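Local structure of protein FLUORESCENT IN BLUE LIGHT, chloroplastic (Arabidopsis thaliana, 4YVO) at residues 90-95 and 119-124; 133-138 and 155-160; 140-143 and 149-152. The protein negatively regulates tetrapyrrole biosynthesis, including that of chlorophyll, in chloroplasts, its C-terminal TPR domain mediating complex formation with glutamyl-tRNA reductase. One frame throughout, in Å; residues are numbered along the deposited sequence. Where two conformers were deposited one is given.

Interaction 1 (90-95 and 119-124); sequences EEKKAA and LAISKR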
loop_
_atom_site.group_PDB
_atom_site.type_symbol
_atom_site.label_atom_id
_atom_site.label_comp_id
_atom_site.label_asym_id
_atom_site.label_seq_id
_atom_site.Cartn_x
_atom_site.Cartn_y
_atom_site.Cartn_z
ATOM N N GLU A 90 5.295 -4.880 -8.897
ATOM C CA GLU A 90 5.794 -3.552 -8.565
ATOM C C GLU A 90 4.640 -2.588 -8.312
ATOM O O GLU A 90 4.755 -1.667 -7.497
ATOM C CB GLU A 90 6.717 -3.025 -9.664
ATOM C CG GLU A 90 7.977 -3.858 -9.851
ATOM C CD GLU A 90 8.715 -4.085 -8.551
ATOM O OE1 GLU A 90 9.270 -3.112 -8.003
ATOM O OE2 GLU A 90 8.734 -5.237 -8.069
ATOM N N GLU A 91 3.524 -2.803 -9.003
ATOM C CA GLU A 91 2.338 -1.986 -8.779
ATOM C C GLU A 91 1.875 -2.077 -7.328
ATOM O O GLU A 91 1.501 -1.072 -6.722
ATOM C CB GLU A 91 1.203 -2.398 -9.723
ATOM C CG GLU A 91 0.022 -1.457 -9.678
ATOM C CD GLU A 91 -1.119 -1.895 -10.574
ATOM O OE1 GLU A 91 -0.956 -2.895 -11.315
ATOM O OE2 GLU A 91 -2.188 -1.240 -10.536
ATOM N N LYS A 92 1.901 -3.283 -6.774
ATOM C CA LYS A 92 1.532 -3.475 -5.379
ATOM C C LYS A 92 2.470 -2.733 -4.425
ATOM O O LYS A 92 2.025 -2.202 -3.412
ATOM C CB LYS A 92 1.443 -4.975 -5.040
ATOM C CG LYS A 92 0.234 -5.638 -5.699
ATOM C CD LYS A 92 -0.112 -7.000 -5.112
ATOM C CE LYS A 92 1.022 -7.984 -5.219
ATOM N NZ LYS A 92 0.719 -9.300 -4.539
ATOM N N LYS A 93 3.760 -2.688 -4.747
ATOM C CA LYS A 93 4.708 -1.966 -3.899
ATOM C C LYS A 93 4.404 -0.463 -3.927
ATOM O O LYS A 93 4.472 0.223 -2.898
ATOM C CB LYS A 93 6.151 -2.227 -4.342
ATOM C CG LYS A 93 6.592 -3.686 -4.240
ATOM C CD LYS A 93 8.050 -3.852 -4.662
ATOM C CE LYS A 93 8.419 -5.320 -4.802
ATOM N NZ LYS A 93 9.742 -5.506 -5.468
ATOM N N ALA A 94 4.070 0.048 -5.104
ATOM C CA ALA A 94 3.733 1.461 -5.233
ATOM C C ALA A 94 2.442 1.777 -4.475
ATOM O O ALA A 94 2.358 2.790 -3.776
ATOM C CB ALA A 94 3.617 1.858 -6.709
ATOM N N ALA A 95 1.449 0.900 -4.601
ATOM C CA ALA A 95 0.177 1.100 -3.918
ATOM C C ALA A 95 0.354 1.088 -2.400
ATOM O O ALA A 95 -0.240 1.907 -1.701
ATOM C CB ALA A 95 -0.841 0.053 -4.352
ATOM N N LEU A 119 -4.728 -5.718 -2.292
ATOM C CA LEU A 119 -5.609 -6.883 -2.204
ATOM C C LEU A 119 -6.215 -7.241 -3.561
ATOM O O LEU A 119 -6.274 -8.414 -3.947
ATOM C CB LEU A 119 -6.730 -6.637 -1.190
ATOM C CG LEU A 119 -6.245 -6.343 0.236
ATOM C CD1 LEU A 119 -7.442 -6.155 1.150
ATOM C CD2 LEU A 119 -5.326 -7.436 0.775
ATOM N N ALA A 120 -6.669 -6.227 -4.290
ATOM C CA ALA A 120 -7.340 -6.466 -5.561
ATOM C C ALA A 120 -6.391 -7.040 -6.609
ATOM O O ALA A 120 -6.741 -7.990 -7.307
ATOM C CB ALA A 120 -8.000 -5.191 -6.068
ATOM N N ILE A 121 -5.185 -6.477 -6.703
ATOM C CA ILE A 121 -4.193 -6.972 -7.653
ATOM C C ILE A 121 -3.803 -8.408 -7.296
ATOM O O ILE A 121 -3.666 -9.271 -8.167
ATOM C CB ILE A 121 -2.937 -6.067 -7.669
ATOM C CG1 ILE A 121 -3.283 -4.664 -8.179
ATOM C CG2 ILE A 121 -1.820 -6.689 -8.507
ATOM C CD1 ILE A 121 -2.262 -3.620 -7.784
ATOM N N SER A 122 -3.649 -8.671 -6.003
ATOM C CA SER A 122 -3.286 -10.013 -5.552
ATOM C C SER A 122 -4.310 -11.066 -5.961
ATOM O O SER A 122 -3.941 -12.172 -6.343
ATOM C CB SER A 122 -3.078 -10.033 -4.044
ATOM O OG SER A 122 -1.973 -9.207 -3.691
ATOM N N LYS A 123 -5.590 -10.724 -5.885
ATOM C CA LYS A 123 -6.630 -11.654 -6.310
ATOM C C LYS A 123 -6.592 -11.868 -7.816
ATOM O O LYS A 123 -6.655 -13.005 -8.294
ATOM C CB LYS A 123 -8.015 -11.172 -5.874
ATOM C CG LYS A 123 -8.264 -11.295 -4.386
ATOM C CD LYS A 123 -9.676 -10.850 -4.048
ATOM C CE LYS A 123 -9.863 -10.665 -2.557
ATOM N NZ LYS A 123 -9.631 -11.912 -1.796
ATOM N N ARG A 124 -6.477 -10.780 -8.568
ATOM C CA ARG A 124 -6.441 -10.879 -10.024
ATOM C C ARG A 124 -5.258 -11.708 -10.519
ATOM O O ARG A 124 -5.386 -12.476 -11.477
ATOM C CB ARG A 124 -6.428 -9.492 -10.674
ATOM C CG ARG A 124 -7.757 -8.759 -10.589
ATOM C CD ARG A 124 -7.823 -7.591 -11.565
ATOM N NE ARG A 124 -6.743 -6.631 -11.344
ATOM C CZ ARG A 124 -6.825 -5.586 -10.526
ATOM N NH1 ARG A 124 -7.938 -5.350 -9.846
ATOM N NH2 ARG A 124 -5.789 -4.772 -10.392
HETATM O O HOH W 1 -2.963 -4.608 -12.187
#
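In the helical hairpin of TPR 2, where helix 88-104 packs against helix 108-125, Glu91 and Lys92 meet Ile121 and Ser122. The two segments run nearly antiparallel, 166° between their directions with axes 9.8 Å apart at closest, a spacing bridged by long side chains. Ile121 uses both branches. Its CD1 lies against the carboxylate end of Glu91, 3.5 Å from CD, while its CG2 sits 3.6 Å from CG of Lys92, the two side chains lying alongside, their ends pointing opposite ways. Glu91 is stretched out to its carboxylate, with CG anti to the backbone N (chi1 -172°), which lays the whole chain across the isoleucine tip. Its OE2 is hydrogen-bonded to Gln83, so the carboxylate also ties helix 88-104 to helix 68-84 before it. The other oxygen, OE1, accepts a hydrogen bond from a water that is only weakly bound by NH2 of Arg124. Lys92 is buried, and its amine has three partners: the carboxylate of Glu127, the carbonyl of Ser129 and Ser122 OG. The first two link it to the loop after the hairpin. The bend at chi3 (-59°) swings CE off a straight course into helix 108-125 and lets NZ come alongside Ser122, donating to OG at 2.8 Å.

Interaction 2 (133-138 and 155-160); sequences EAYGAI and YDTYIA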
loop_
_atom_site.group_PDB
_atom_site.type_symbol
_atom_site.label_atom_id
_atom_site.label_comp_id
_atom_site.label_asym_id
_atom_site.label_seq_id
_atom_site.Cartn_x
_atom_site.Cartn_y
_atom_site.Cartn_z
ATOM N N GLU A 133 0.209 -7.510 5.248
ATOM C CA GLU A 133 0.471 -6.139 5.654
ATOM C C GLU A 133 -0.690 -5.217 5.280
ATOM O O GLU A 133 -1.053 -4.315 6.043
ATOM C CB GLU A 133 1.756 -5.638 5.001
ATOM C CG GLU A 133 2.156 -4.275 5.477
ATOM C CD GLU A 133 3.488 -3.831 4.916
ATOM O OE1 GLU A 133 4.206 -4.671 4.325
ATOM O OE2 GLU A 133 3.817 -2.639 5.073
ATOM N N ALA A 134 -1.279 -5.443 4.111
ATOM C CA ALA A 134 -2.403 -4.621 3.676
ATOM C C ALA A 134 -3.615 -4.773 4.598
ATOM O O ALA A 134 -4.283 -3.786 4.912
ATOM C CB ALA A 134 -2.770 -4.925 2.235
ATOM N N TYR A 135 -3.908 -5.993 5.036
ATOM C CA TYR A 135 -5.026 -6.183 5.962
ATOM C C TYR A 135 -4.823 -5.378 7.239
ATOM O O TYR A 135 -5.748 -4.727 7.731
ATOM C CB TYR A 135 -5.198 -7.647 6.351
ATOM C CG TYR A 135 -5.767 -8.559 5.294
ATOM C CD1 TYR A 135 -6.825 -8.169 4.483
ATOM C CD2 TYR A 135 -5.251 -9.827 5.120
ATOM C CE1 TYR A 135 -7.351 -9.027 3.533
ATOM C CE2 TYR A 135 -5.768 -10.688 4.185
ATOM C CZ TYR A 135 -6.812 -10.292 3.393
ATOM O OH TYR A 135 -7.302 -11.182 2.468
ATOM N N GLY A 136 -3.615 -5.446 7.793
ATOM C CA GLY A 136 -3.320 -4.742 9.023
ATOM C C GLY A 136 -3.399 -3.236 8.842
ATOM O O GLY A 136 -3.903 -2.528 9.719
ATOM N N ALA A 137 -2.911 -2.739 7.705
ATOM C CA ALA A 137 -2.929 -1.305 7.436
ATOM C C ALA A 137 -4.367 -0.807 7.272
ATOM O O ALA A 137 -4.736 0.248 7.794
ATOM C CB ALA A 137 -2.111 -0.988 6.202
ATOM N N ILE A 138 -5.194 -1.588 6.578
ATOM C CA ILE A 138 -6.586 -1.214 6.373
ATOM C C ILE A 138 -7.324 -1.204 7.706
ATOM O O ILE A 138 -8.119 -0.299 7.973
ATOM C CB ILE A 138 -7.274 -2.148 5.348
ATOM C CG1 ILE A 138 -6.697 -1.882 3.952
ATOM C CG2 ILE A 138 -8.790 -1.945 5.350
ATOM C CD1 ILE A 138 -6.967 -2.990 2.951
ATOM N N TYR A 155 -8.845 -6.694 10.945
ATOM C CA TYR A 155 -7.928 -7.079 12.004
ATOM C C TYR A 155 -7.956 -8.590 12.255
ATOM O O TYR A 155 -6.909 -9.220 12.419
ATOM C CB TYR A 155 -8.250 -6.303 13.281
ATOM C CG TYR A 155 -7.375 -6.677 14.437
ATOM C CD1 TYR A 155 -6.055 -6.262 14.491
ATOM C CD2 TYR A 155 -7.867 -7.453 15.480
ATOM C CE1 TYR A 155 -5.242 -6.608 15.555
ATOM C CE2 TYR A 155 -7.063 -7.801 16.545
ATOM C CZ TYR A 155 -5.753 -7.375 16.576
ATOM O OH TYR A 155 -4.949 -7.717 17.629
ATOM N N ASP A 156 -9.150 -9.171 12.267
ATOM C CA ASP A 156 -9.282 -10.608 12.488
ATOM C C ASP A 156 -8.574 -11.399 11.388
ATOM O O ASP A 156 -7.889 -12.386 11.663
ATOM C CB ASP A 156 -10.754 -11.018 12.579
ATOM C CG ASP A 156 -11.407 -10.584 13.886
ATOM O OD1 ASP A 156 -10.683 -10.250 14.853
ATOM O OD2 ASP A 156 -12.653 -10.584 13.949
ATOM N N THR A 157 -8.723 -10.954 10.144
ATOM C CA THR A 157 -8.067 -11.624 9.026
ATOM C C THR A 157 -6.547 -11.456 9.093
ATOM O O THR A 157 -5.789 -12.395 8.832
ATOM C CB THR A 157 -8.599 -11.101 7.688
ATOM O OG1 THR A 157 -10.022 -11.263 7.659
ATOM C CG2 THR A 157 -7.990 -11.870 6.524
ATOM N N TYR A 158 -6.116 -10.253 9.451
ATOM C CA TYR A 158 -4.707 -9.948 9.646
ATOM C C TYR A 158 -4.068 -10.915 10.647
ATOM O O TYR A 158 -3.060 -11.567 10.342
ATOM C CB TYR A 158 -4.593 -8.501 10.118
ATOM C CG TYR A 158 -3.237 -8.031 10.570
ATOM C CD1 TYR A 158 -2.151 -8.025 9.706
ATOM C CD2 TYR A 158 -3.052 -7.550 11.861
ATOM C CE1 TYR A 158 -0.906 -7.559 10.121
ATOM C CE2 TYR A 158 -1.823 -7.082 12.279
ATOM C CZ TYR A 158 -0.755 -7.089 11.408
ATOM O OH TYR A 158 0.461 -6.619 11.839
ATOM N N ILE A 159 -4.663 -11.024 11.831
ATOM C CA ILE A 159 -4.134 -11.920 12.858
ATOM C C ILE A 159 -4.198 -13.388 12.419
ATOM O O ILE A 159 -3.240 -14.145 12.620
ATOM C CB ILE A 159 -4.862 -11.738 14.217
ATOM C CG1 ILE A 159 -4.671 -10.310 14.745
ATOM C CG2 ILE A 159 -4.379 -12.773 15.241
ATOM C CD1 ILE A 159 -3.226 -9.919 15.032
ATOM N N ALA A 160 -5.317 -13.785 11.813
ATOM C CA ALA A 160 -5.481 -15.160 11.347
ATOM C C ALA A 160 -4.381 -15.505 10.351
ATOM O O ALA A 160 -3.830 -16.607 10.352
ATOM C CB ALA A 160 -6.858 -15.354 10.703
#
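Tyr135 and Gly136 of helix 131-144 face Thr157 and Tyr158 of helix 148-162 in the antiparallel hairpin of TPR 3. Here the segment axes come within 8.1 Å, crossing at -148°, and each helix offers an aromatic ring to a small group on its partner. The methyl CG2 of Thr157 stands over one face of the Tyr135 ring in a CH-pi contact, 3.7 Å from the ring centroid but displaced toward the rim, where it comes within 3.4 Å of CE2. The threonine rotamer makes this possible: CG2 is anti to the backbone N and points at the ring, while OG1, beside the backbone N (chi1 -56°), turns back to bond to the carbonyl of Lys153 one turn earlier. The second CH-pi contact reverses the roles. Tyr158 swings its ring anti to the backbone N (chi1 172°), bringing one face over the backbone at Gly136, with CA 3.7 Å from the ring centroid. The ring also passes close to the peptide, Gly136 N lying 3.5 Å from Tyr158 CD1. With no side chain on Gly136, the aromatic face can rest directly on the helix backbone. Between these two contacts the CB atoms of Tyr135 and Tyr158 pack 3.9 Å apart, at the pair whose CA atoms are nearest across the two segments. Beyond the hairpin, Tyr135 also touches Leu119 of helix 108-125, and it meets Phe154 and Arg161 along helix 148-162, while Tyr158 reaches back to Thr132 near the start of helix 131-144.

Interaction 3 (140-143 and 149-152); sequences DCYT and EKAG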
loop_
_atom_site.group_PDB
_atom_site.type_symbol
_atom_site.label_atom_id
_atom_site.label_comp_id
_atom_site.label_asym_id
_atom_site.label_seq_id
_atom_site.Cartn_x
_atom_site.Cartn_y
_atom_site.Cartn_z
ATOM N N ASP A 140 -5.996 -0.604 10.608
ATOM C CA ASP A 140 -5.518 0.600 11.285
ATOM C C ASP A 140 -6.218 1.860 10.776
ATOM O O ASP A 140 -6.574 2.752 11.559
ATOM C CB ASP A 140 -4.003 0.749 11.119
ATOM C CG ASP A 140 -3.223 -0.308 11.879
ATOM O OD1 ASP A 140 -3.801 -0.977 12.764
ATOM O OD2 ASP A 140 -2.013 -0.464 11.601
ATOM N N CYS A 141 -6.418 1.931 9.460
ATOM C CA CYS A 141 -7.126 3.063 8.868
ATOM C C CYS A 141 -8.567 3.150 9.360
ATOM O O CYS A 141 -9.034 4.228 9.739
ATOM C CB CYS A 141 -7.103 2.991 7.341
ATOM S SG CYS A 141 -5.495 3.297 6.600
ATOM N N TYR A 142 -9.274 2.021 9.355
ATOM C CA TYR A 142 -10.660 2.012 9.806
ATOM C C TYR A 142 -10.753 2.368 11.289
ATOM O O TYR A 142 -11.695 3.029 11.711
ATOM C CB TYR A 142 -11.335 0.670 9.512
ATOM C CG TYR A 142 -11.832 0.532 8.089
ATOM C CD1 TYR A 142 -12.725 1.451 7.547
ATOM C CD2 TYR A 142 -11.441 -0.539 7.296
ATOM C CE1 TYR A 142 -13.180 1.321 6.247
ATOM C CE2 TYR A 142 -11.902 -0.681 5.997
ATOM C CZ TYR A 142 -12.769 0.249 5.476
ATOM O OH TYR A 142 -13.222 0.101 4.180
ATOM N N THR A 143 -9.764 1.946 12.072
ATOM C CA THR A 143 -9.711 2.320 13.483
ATOM C C THR A 143 -9.614 3.840 13.655
ATOM O O THR A 143 -10.331 4.431 14.466
ATOM C CB THR A 143 -8.544 1.622 14.208
ATOM O OG1 THR A 143 -8.745 0.204 14.171
ATOM C CG2 THR A 143 -8.455 2.082 15.661
ATOM N N GLU A 149 -16.473 -1.744 13.233
ATOM C CA GLU A 149 -16.962 -2.948 12.572
ATOM C C GLU A 149 -15.995 -3.404 11.477
ATOM O O GLU A 149 -15.529 -4.549 11.478
ATOM C CB GLU A 149 -18.354 -2.697 11.990
ATOM N N LYS A 150 -15.689 -2.510 10.544
ATOM C CA LYS A 150 -14.774 -2.858 9.461
ATOM C C LYS A 150 -13.358 -3.084 9.981
ATOM O O LYS A 150 -12.649 -3.964 9.490
ATOM C CB LYS A 150 -14.789 -1.801 8.350
ATOM C CG LYS A 150 -16.144 -1.627 7.680
ATOM C CD LYS A 150 -16.009 -0.903 6.346
ATOM C CE LYS A 150 -17.366 -0.557 5.752
ATOM N NZ LYS A 150 -18.083 0.486 6.547
ATOM N N ALA A 151 -12.940 -2.293 10.969
ATOM C CA ALA A 151 -11.609 -2.469 11.550
ATOM C C ALA A 151 -11.466 -3.877 12.106
ATOM O O ALA A 151 -10.456 -4.541 11.894
ATOM C CB ALA A 151 -11.355 -1.442 12.640
ATOM N N GLY A 152 -12.509 -4.344 12.783
ATOM C CA GLY A 152 -12.497 -5.660 13.387
ATOM C C GLY A 152 -12.394 -6.778 12.368
ATOM O O GLY A 152 -11.670 -7.747 12.584
#
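Tyr142 lies across Lys150 and Ala151 close to the turn of the TPR 3 helical hairpin, where helix 131-144 gives way to helix 148-162. The close-packed part joins Tyr142 to Ala151, a buried residue whose CA comes within 4.9 Å of that of Tyr142. Such a small side chain lets the two backbones come close, and CB of Tyr142 lies 3.7 Å from the backbone N of Ala151. The alanine methyl touches two neighbouring side chains of the opposing helix: its CB is 3.8 Å from CB of Tyr142 and 3.4 Å from OG1 of Thr143, an exposed residue that borders the tight part. The hydroxyl of Thr143, although it touches the alanine methyl, has its polar partner in its own helix, the carbonyl of Ala139. With OG1 beside the backbone N (chi1 -63°), it folds back to that carbonyl one turn earlier.

Toward solvent the contact changes character. Lys150 is exposed, and its aliphatic part, rather than its charge, covers the Tyr142 ring. CB stands almost straight above the middle of one face, 3.7 Å from the centroid and 9° from the ring normal, a CH-pi contact. Farther along, CD passes over the phenol end, 3.5 Å from CZ. The chain is extended through chi3 and bends only at chi4 (68°); the amine turns off the ring to pair with Asp147 in a salt bridge just ahead of the segment. The methylene groups thus cover one face of the ring. Within the superhelix, Tyr142 also touches Ile112 of helix 108-125, and Cys141 beside it packs on Ala111 and Ile112, joining this end of TPR 3 to the second helix of TPR 2.

All three join the two antiparallel helices of a single repeat: interaction 1 in TPR 2, the other two in TPR 3. Interaction 3 is nested inside the loop closed by interaction 2, nearer the turn, and their centres are 10 Å apart along the same helix pair. Interactions 1 and 2 follow in series, with centres 16 Å apart, but touch across the repeat boundary: Leu119 CD1 packs 3.7 Å from both Ile138 CD1 and Tyr135 CE1. Interactions 1 and 3 do not touch, nearest atoms about 9 Å apart. Interaction 1 lies closest to the chain centre (about 8 Å between centres, against 13 and 16 Å), with three of four touching residues buried, against one in each other contact.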